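Local coordinates for protein 2-keto acid:ferredoxin oxidoreductase subunit alpha (Pyrococcus furiosus, PDB 4WBX) that probably catalyses, as the alpha subunit of a heterotetramer, the ferredoxin-dependent oxidative decarboxylation of 2-oxoglutarate to succinyl-CoA, at residues A[15-20]-A[196-201]; A[151-156]-A[177-182]; A[186-191]-A[299-304]. One frame throughout, in Å; residues are numbered along the deposited sequence.

In the fold
Interactions 2 and 3 adjoin, their centres 19 Å apart, and S156 OG lies 2.7 Å from T299 OG1 in a probable hydrogen bond. Interaction 2 belongs to the large mixed sheet, where strands 153-155 and 180-186 are neighbours; interaction 3 takes up the chain where strand 180-186 ends and helix 187-191 starts. Strand 194-198 follows and forms the separate two-stranded sheet of interaction 1, whose centre is 25 Å from that of interaction 2 and 22 Å from that of interaction 3. Interactions 1 and 3 alternate along the chain, so the run 180-198 ties together the N-terminal segment, the main sheet and the turn at 299-304.

Interaction 1: residues A[15-20]-A[196-201]; sequences FPVGEP and VYIPNP
P16 meets I198 through its carbonyl: P16 O lies 3.5 Å from I198 CD1. V17 then divides its two methyls. CG1 packs on I198 CG2 at 4.2 Å, and CG2 branches toward the P201 ring and the amide of N200, with V17 CG2 to N200 OD1 at 3.2 Å. That amide arrives by a first torsion of -110°, which places N200 OD1 beside V17 and G18.

At G18 phi is positive, and a modelled beta carbon would fall 2.1 Å from N200 OD1, so a side chain would clash there. G18 N makes weak bonds to both P199 O and I198 O. E19 N adds a sounder one to I198 O at 3.0 Å, and because G18 and E19 both face I198 the geometry is that of a G1 beta bulge. The return bond, I198 N to E19 O at 3.3 Å, completes the antiparallel hydrogen-bonded pair.

P20 follows in the non-hydrogen-bonded pair with Y197, a position where no N-H is used between the two strands. P20 CD approaches the Y197 ring obliquely, 3.8 Å from Y197 CD1, and P20 CA makes a C-H...O contact of 3.4 Å with V196 O. Away from this strand pair, I198 also touches R31 and L35 of helix 25-36.

Since main-chain bonds supply the polar links of this two-stranded antiparallel sheet and no salt bridge joins the segments, the pairing depends mainly on backbone geometry, including the bulge at a glycine whose beta carbon would strike N200 OD1.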
loop_
_atom_site.group_PDB
_atom_site.type_symbol
_atom_site.label_atom_id
_atom_site.label_comp_id
_atom_site.label_asym_id
_atom_site.label_seq_id
_atom_site.Cartn_x
_atom_site.Cartn_y
_atom_site.Cartn_z
ATOM N N PHE A 15 25.093 9.144 -24.425
ATOM C CA PHE A 15 24.256 9.998 -25.260
ATOM C C PHE A 15 25.103 11.197 -25.648
ATOM O O PHE A 15 26.186 11.384 -25.096
ATOM C CB PHE A 15 22.949 10.410 -24.537
ATOM C CG PHE A 15 23.142 10.911 -23.110
ATOM C CD1 PHE A 15 23.617 12.194 -22.858
ATOM C CD2 PHE A 15 22.810 10.102 -22.025
ATOM C CE1 PHE A 15 23.785 12.652 -21.562
ATOM C CE2 PHE A 15 22.976 10.552 -20.723
ATOM C CZ PHE A 15 23.464 11.826 -20.490
ATOM N N PRO A 16 24.645 11.983 -26.628
ATOM C CA PRO A 16 25.362 13.201 -27.040
ATOM C C PRO A 16 25.501 14.263 -25.951
ATOM O O PRO A 16 24.503 14.646 -25.335
ATOM C CB PRO A 16 24.494 13.742 -28.189
ATOM C CG PRO A 16 23.193 12.974 -28.110
ATOM C CD PRO A 16 23.575 11.642 -27.580
ATOM N N VAL A 17 26.726 14.739 -25.732
ATOM C CA VAL A 17 26.968 15.872 -24.839
ATOM C C VAL A 17 27.782 16.971 -25.522
ATOM O O VAL A 17 28.480 16.726 -26.511
ATOM C CB VAL A 17 27.702 15.439 -23.563
ATOM C CG1 VAL A 17 26.891 14.405 -22.833
ATOM C CG2 VAL A 17 29.076 14.887 -23.896
ATOM N N GLY A 18 27.692 18.182 -24.987
ATOM C CA GLY A 18 28.426 19.309 -25.529
ATOM C C GLY A 18 27.941 19.731 -26.899
ATOM O O GLY A 18 28.728 20.239 -27.693
ATOM N N GLU A 19 26.655 19.541 -27.171
ATOM C CA GLU A 19 26.108 19.891 -28.472
ATOM C C GLU A 19 24.590 19.932 -28.464
ATOM O O GLU A 19 23.955 19.228 -27.688
ATOM C CB GLU A 19 26.595 18.892 -29.529
ATOM C CG GLU A 19 26.098 17.472 -29.332
ATOM C CD GLU A 19 26.958 16.444 -30.065
ATOM O OE1 GLU A 19 27.686 16.846 -30.999
ATOM O OE2 GLU A 19 26.922 15.251 -29.689
ATOM N N PRO A 20 24.003 20.758 -29.337
ATOM C CA PRO A 20 22.553 20.738 -29.532
ATOM C C PRO A 20 22.098 19.354 -29.942
ATOM O O PRO A 20 22.870 18.628 -30.558
ATOM C CB PRO A 20 22.333 21.731 -30.663
ATOM C CG PRO A 20 23.502 22.642 -30.596
ATOM C CD PRO A 20 24.653 21.831 -30.103
ATOM N N VAL A 196 17.386 20.937 -27.570
ATOM C CA VAL A 196 18.050 21.033 -26.276
ATOM C C VAL A 196 19.556 21.171 -26.474
ATOM O O VAL A 196 20.185 20.318 -27.100
ATOM C CB VAL A 196 17.764 19.780 -25.378
ATOM C CG1 VAL A 196 18.722 19.721 -24.175
ATOM C CG2 VAL A 196 16.321 19.753 -24.923
ATOM N N TYR A 197 20.147 22.237 -25.955
ATOM C CA TYR A 197 21.597 22.272 -25.901
ATOM C C TYR A 197 22.056 21.518 -24.659
ATOM O O TYR A 197 21.811 21.954 -23.535
ATOM C CB TYR A 197 22.136 23.707 -25.894
ATOM C CG TYR A 197 23.657 23.774 -25.807
ATOM C CD1 TYR A 197 24.442 23.857 -26.951
ATOM C CD2 TYR A 197 24.307 23.744 -24.578
ATOM C CE1 TYR A 197 25.836 23.911 -26.871
ATOM C CE2 TYR A 197 25.693 23.799 -24.489
ATOM C CZ TYR A 197 26.451 23.883 -25.636
ATOM O OH TYR A 197 27.827 23.935 -25.534
ATOM N N ILE A 198 22.716 20.385 -24.860
ATOM C CA ILE A 198 23.290 19.628 -23.755
ATOM C C ILE A 198 24.752 19.969 -23.559
ATOM O O ILE A 198 25.568 19.651 -24.406
ATOM C CB ILE A 198 23.180 18.138 -24.005
ATOM C CG1 ILE A 198 21.712 17.751 -24.159
ATOM C CG2 ILE A 198 23.876 17.361 -22.892
ATOM C CD1 ILE A 198 21.512 16.392 -24.774
ATOM N N PRO A 199 25.094 20.631 -22.447
ATOM C CA PRO A 199 26.496 21.014 -22.219
ATOM C C PRO A 199 27.434 19.834 -21.978
ATOM O O PRO A 199 26.973 18.709 -21.750
ATOM C CB PRO A 199 26.410 21.894 -20.968
ATOM C CG PRO A 199 25.019 22.429 -20.995
ATOM C CD PRO A 199 24.191 21.283 -21.483
ATOM N N ASN A 200 28.739 20.082 -22.039
ATOM C CA ASN A 200 29.680 19.042 -21.655
ATOM C C ASN A 200 29.730 18.984 -20.148
ATOM O O ASN A 200 29.580 20.008 -19.492
ATOM C CB ASN A 200 31.079 19.290 -22.244
ATOM C CG ASN A 200 31.452 18.282 -23.345
ATOM O OD1 ASN A 200 30.587 17.747 -24.045
ATOM N ND2 ASN A 200 32.748 18.010 -23.480
ATOM N N PRO A 201 29.913 17.778 -19.596
ATOM C CA PRO A 201 29.917 17.484 -18.161
ATOM C C PRO A 201 30.499 18.579 -17.264
ATOM O O PRO A 201 29.873 18.944 -16.264
ATOM C CB PRO A 201 30.768 16.221 -18.092
ATOM C CG PRO A 201 30.376 15.502 -19.327
ATOM C CD PRO A 201 30.086 16.548 -20.385
#

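Interaction 2: residues A[151-156]-A[177-182]; sequences SLIVLS and YRTPVI
Peptide groups are the flat units that meet here, those on both sides of V154 and of I182 joining through N-H and C=O. I182 N bonds to I153 O at 2.9 Å, the donor lying 22° off the plane of the I153 carbonyl, and L155 N reaches I182 O at 2.9 Å, nearly along the C=O axis. V154 CA adds a C-H...O contact to I182 O at 3.2 Å.

On one face of this ladder I153 CB lies 4.1 Å from V181 CG1, and A170, L173 and S174 of helix 160-176 cover these side chains. On the other face the V154 and I182 side chains run alongside each other in the same direction, with V154 CG2 at 4.2 Å from I182 CB; helix 103-111 touches L152 through I106 and V110, and P180 through A109.

Ahead of V181, T179 turns OG1 away from its own N (chi1 169°), a torsion that brings the hydroxyl to P180 O at 2.8 Å and sets T179 CG2 against I153 CD1 at 3.8 Å.

Helix 160-176 closes with a Schellman motif in which R178 has positive phi. The parallel bridges I153-V181 and V154-I182, with that helix between their strands in sequence, define a beta-alpha-beta unit, consistent with the thiamine diphosphate-binding fold of this family.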
loop_
_atom_site.group_PDB
_atom_site.type_symbol
_atom_site.label_atom_id
_atom_site.label_comp_id
_atom_site.label_asym_id
_atom_site.label_seq_id
_atom_site.Cartn_x
_atom_site.Cartn_y
_atom_site.Cartn_z
ATOM N N SER A 151 7.902 22.237 3.966
ATOM C CA SER A 151 8.191 23.051 2.805
ATOM C C SER A 151 9.041 22.216 1.860
ATOM O O SER A 151 9.980 21.515 2.271
ATOM C CB SER A 151 8.892 24.356 3.196
ATOM O OG SER A 151 8.687 25.355 2.204
ATOM N N LEU A 152 8.675 22.249 0.597
ATOM C CA LEU A 152 9.483 21.604 -0.417
ATOM C C LEU A 152 9.433 22.465 -1.664
ATOM O O LEU A 152 8.639 23.403 -1.759
ATOM C CB LEU A 152 9.010 20.159 -0.701
ATOM C CG LEU A 152 7.529 19.872 -1.002
ATOM C CD1 LEU A 152 7.112 20.423 -2.344
ATOM C CD2 LEU A 152 7.229 18.389 -0.948
ATOM N N ILE A 153 10.264 22.105 -2.628
ATOM C CA ILE A 153 10.407 22.869 -3.847
ATOM C C ILE A 153 9.669 22.208 -5.006
ATOM O O ILE A 153 9.627 20.984 -5.122
ATOM C CB ILE A 153 11.887 23.040 -4.155
ATOM C CG1 ILE A 153 12.578 23.601 -2.900
ATOM C CG2 ILE A 153 12.077 23.928 -5.368
ATOM C CD1 ILE A 153 14.061 23.503 -2.928
ATOM N N VAL A 154 9.054 23.032 -5.838
ATOM C CA VAL A 154 8.317 22.573 -7.007
ATOM C C VAL A 154 8.667 23.424 -8.241
ATOM O O VAL A 154 8.538 24.651 -8.222
ATOM C CB VAL A 154 6.812 22.640 -6.759
ATOM C CG1 VAL A 154 6.028 22.190 -7.992
ATOM C CG2 VAL A 154 6.460 21.831 -5.538
ATOM N N LEU A 155 9.112 22.763 -9.306
ATOM C CA LEU A 155 9.561 23.435 -10.519
ATOM C C LEU A 155 8.712 23.015 -11.686
ATOM O O LEU A 155 8.247 21.870 -11.755
ATOM C CB LEU A 155 11.023 23.121 -10.801
ATOM C CG LEU A 155 11.917 23.417 -9.590
ATOM C CD1 LEU A 155 13.381 23.155 -9.880
ATOM C CD2 LEU A 155 11.732 24.831 -9.086
ATOM N N SER A 156 8.508 23.949 -12.609
ATOM C CA SER A 156 7.626 23.708 -13.734
ATOM C C SER A 156 8.284 24.069 -15.060
ATOM O O SER A 156 8.495 25.239 -15.351
ATOM C CB SER A 156 6.341 24.502 -13.559
ATOM O OG SER A 156 5.437 24.186 -14.597
ATOM N N TYR A 177 19.568 22.225 -0.182
ATOM C CA TYR A 177 18.608 22.479 0.867
ATOM C C TYR A 177 18.173 21.184 1.509
ATOM O O TYR A 177 17.251 21.176 2.312
ATOM C CB TYR A 177 17.401 23.230 0.323
ATOM C CG TYR A 177 17.714 24.655 -0.059
ATOM C CD1 TYR A 177 17.232 25.723 0.695
ATOM C CD2 TYR A 177 18.501 24.939 -1.171
ATOM C CE1 TYR A 177 17.525 27.034 0.354
ATOM C CE2 TYR A 177 18.790 26.248 -1.528
ATOM C CZ TYR A 177 18.301 27.292 -0.764
ATOM O OH TYR A 177 18.597 28.592 -1.120
ATOM N N ARG A 178 18.851 20.094 1.165
ATOM C CA ARG A 178 18.561 18.789 1.760
ATOM C C ARG A 178 17.051 18.542 1.815
ATOM O O ARG A 178 16.482 18.329 2.876
ATOM C CB ARG A 178 19.169 18.697 3.156
ATOM C CG ARG A 178 20.693 18.747 3.197
ATOM C CD ARG A 178 21.312 17.360 3.020
ATOM N NE ARG A 178 20.719 16.360 3.913
ATOM C CZ ARG A 178 21.046 15.069 3.926
ATOM N NH1 ARG A 178 21.977 14.607 3.099
ATOM N NH2 ARG A 178 20.437 14.242 4.771
ATOM N N THR A 179 16.403 18.612 0.667
ATOM C CA THR A 179 14.956 18.493 0.599
ATOM C C THR A 179 14.526 17.639 -0.602
ATOM O O THR A 179 15.303 17.463 -1.542
ATOM C CB THR A 179 14.304 19.867 0.481
ATOM O OG1 THR A 179 12.925 19.697 0.165
ATOM C CG2 THR A 179 14.941 20.628 -0.651
ATOM N N PRO A 180 13.297 17.093 -0.578
ATOM C CA PRO A 180 12.819 16.517 -1.838
ATOM C C PRO A 180 12.576 17.625 -2.829
ATOM O O PRO A 180 12.253 18.726 -2.389
ATOM C CB PRO A 180 11.495 15.846 -1.459
ATOM C CG PRO A 180 11.532 15.700 0.000
ATOM C CD PRO A 180 12.373 16.820 0.533
ATOM N N VAL A 181 12.733 17.374 -4.125
ATOM C CA VAL A 181 12.303 18.371 -5.090
ATOM C C VAL A 181 11.323 17.758 -6.047
ATOM O O VAL A 181 11.546 16.671 -6.543
ATOM C CB VAL A 181 13.473 18.966 -5.874
ATOM C CG1 VAL A 181 12.954 20.054 -6.806
ATOM C CG2 VAL A 181 14.505 19.547 -4.904
ATOM N N ILE A 182 10.228 18.456 -6.305
ATOM C CA ILE A 182 9.276 17.981 -7.294
ATOM C C ILE A 182 9.371 18.721 -8.624
ATOM O O ILE A 182 9.205 19.943 -8.690
ATOM C CB ILE A 182 7.868 18.111 -6.781
ATOM C CG1 ILE A 182 7.751 17.325 -5.478
ATOM C CG2 ILE A 182 6.872 17.623 -7.850
ATOM C CD1 ILE A 182 6.310 17.164 -5.026
#

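Interaction 3: residues A[186-191]-A[299-304]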
loop_
_atom_site.group_PDB
_atom_site.type_symbol
_atom_site.label_atom_id
_atom_site.label_comp_id
_atom_site.label_asym_id
_atom_site.label_seq_id
_atom_site.Cartn_x
_atom_site.Cartn_y
_atom_site.Cartn_z
ATOM N N ASP A 186 4.096 17.907 -17.556
ATOM C CA ASP A 186 2.885 17.420 -18.214
ATOM C C ASP A 186 3.252 16.520 -19.376
ATOM O O ASP A 186 4.397 16.509 -19.804
ATOM C CB ASP A 186 2.016 18.582 -18.705
ATOM C CG ASP A 186 2.740 19.474 -19.691
ATOM O OD1 ASP A 186 2.738 19.145 -20.891
ATOM O OD2 ASP A 186 3.314 20.505 -19.278
ATOM N N ALA A 187 2.272 15.765 -19.864
ATOM C CA ALA A 187 2.458 14.792 -20.934
ATOM C C ALA A 187 3.002 15.412 -22.217
ATOM O O ALA A 187 3.793 14.801 -22.932
ATOM C CB ALA A 187 1.142 14.102 -21.225
ATOM N N GLU A 188 2.561 16.626 -22.509
ATOM C CA GLU A 188 2.928 17.255 -23.754
ATOM C C GLU A 188 4.394 17.661 -23.759
ATOM O O GLU A 188 5.123 17.287 -24.673
ATOM C CB GLU A 188 2.044 18.460 -24.026
ATOM C CG GLU A 188 2.189 18.962 -25.430
ATOM C CD GLU A 188 0.931 19.624 -25.932
ATOM O OE1 GLU A 188 1.015 20.815 -26.311
ATOM O OE2 GLU A 188 -0.133 18.955 -25.953
ATOM N N VAL A 189 4.825 18.424 -22.758
ATOM C CA VAL A 189 6.234 18.778 -22.645
ATOM C C VAL A 189 7.075 17.513 -22.659
ATOM O O VAL A 189 8.175 17.488 -23.221
ATOM C CB VAL A 189 6.533 19.562 -21.368
ATOM C CG1 VAL A 189 8.008 19.949 -21.308
ATOM C CG2 VAL A 189 5.663 20.778 -21.298
ATOM N N GLY A 190 6.527 16.453 -22.068
ATOM C CA GLY A 190 7.237 15.206 -21.919
ATOM C C GLY A 190 7.453 14.506 -23.237
ATOM O O GLY A 190 8.522 13.949 -23.466
ATOM N N HIS A 191 6.446 14.544 -24.109
ATOM C CA HIS A 191 6.488 13.799 -25.365
ATOM C C HIS A 191 6.948 14.624 -26.578
ATOM O O HIS A 191 7.396 14.058 -27.575
ATOM C CB HIS A 191 5.113 13.177 -25.654
ATOM C CG HIS A 191 4.815 11.955 -24.825
ATOM N ND1 HIS A 191 3.576 11.346 -24.811
ATOM C CD2 HIS A 191 5.596 11.237 -23.984
ATOM C CE1 HIS A 191 3.608 10.303 -23.997
ATOM N NE2 HIS A 191 4.818 10.214 -23.484
ATOM N N THR A 299 2.114 28.757 -16.720
ATOM C CA THR A 299 3.195 27.835 -16.368
ATOM C C THR A 299 3.070 26.575 -17.220
ATOM O O THR A 299 1.976 26.260 -17.690
ATOM C CB THR A 299 3.166 27.491 -14.829
ATOM O OG1 THR A 299 4.229 26.591 -14.491
ATOM C CG2 THR A 299 1.823 26.865 -14.419
ATOM N N GLY A 300 4.182 25.878 -17.449
ATOM C CA GLY A 300 4.164 24.637 -18.214
ATOM C C GLY A 300 3.868 24.777 -19.707
ATOM O O GLY A 300 4.212 25.791 -20.321
ATOM N N ILE A 301 3.230 23.757 -20.291
ATOM C CA ILE A 301 2.821 23.771 -21.694
ATOM C C ILE A 301 1.874 24.940 -22.033
ATOM O O ILE A 301 1.552 25.179 -23.198
ATOM C CB ILE A 301 2.121 22.449 -22.073
ATOM C CG1 ILE A 301 2.075 22.248 -23.593
ATOM C CG2 ILE A 301 0.713 22.428 -21.526
ATOM C CD1 ILE A 301 3.428 22.145 -24.263
ATOM N N VAL A 302 1.419 25.663 -21.014
ATOM C CA VAL A 302 0.474 26.752 -21.222
ATOM C C VAL A 302 1.218 28.096 -21.278
ATOM O O VAL A 302 0.674 29.090 -21.751
ATOM C CB VAL A 302 -0.633 26.752 -20.129
ATOM C CG1 VAL A 302 -1.642 27.876 -20.354
ATOM C CG2 VAL A 302 -1.356 25.431 -20.145
ATOM N N ALA A 303 2.473 28.136 -20.843
ATOM C CA ALA A 303 3.265 29.328 -21.126
ATOM C C ALA A 303 3.566 29.462 -22.654
ATOM O O ALA A 303 3.519 30.559 -23.202
ATOM C CB ALA A 303 4.550 29.319 -20.319
ATOM N N ARG A 304 3.851 28.352 -23.333
ATOM C CA ARG A 304 4.239 28.386 -24.749
ATOM C C ARG A 304 3.079 28.814 -25.663
ATOM O O ARG A 304 3.282 29.416 -26.740
ATOM C CB ARG A 304 4.774 27.012 -25.201
#
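D186 OD1 accepts from V189 N at 2.9 Å with an N-H...O angle of 170°, making D186 the N-cap of helix 187-191; the donor comes from above the carboxylate plane. The other oxygen, D186 OD2, receives a second, weak bond across the contact from I301 N at 3.4 Å. The first torsion (chi1 59°) tucks the carboxylate back over its own backbone, within reach of V189 N, and from there one oxygen serves the start of helix 187-191 and the other turns to the I301 backbone.

I301 carries the apolar side of the contact. Its CB sits against the carboxylate, 3.6 Å from D186 OD1, and the two side chains cross at about a right angle. Beyond CB, the arm of I301 is met by the extended chain of E188, whose CG comes within 3.6 Å of I301 CD1. The carboxylate end lies against the isoleucine too, with E188 OE1 3.3 Å from I301 CG1. An alanine in place of D186 would remove both oxygens, and would probably leave V189 N without its capping acceptor and open a gap beside I301 CB.

G300 precedes I301 with positive phi, and a modelled beta carbon there would lie 3.6 Å from D186 OD2. G300 O accepts from S158 OG, in the loop ahead of helix 160-176. The contact thus joins the start of helix 187-191, at the end of a central strand, to the turn at G300-I301 that leads into a weakly bonded helix. At its apolar end the V189 and I301 side chains run past one another in opposite senses, with V189 CG2 4.0 Å from I301 CD1.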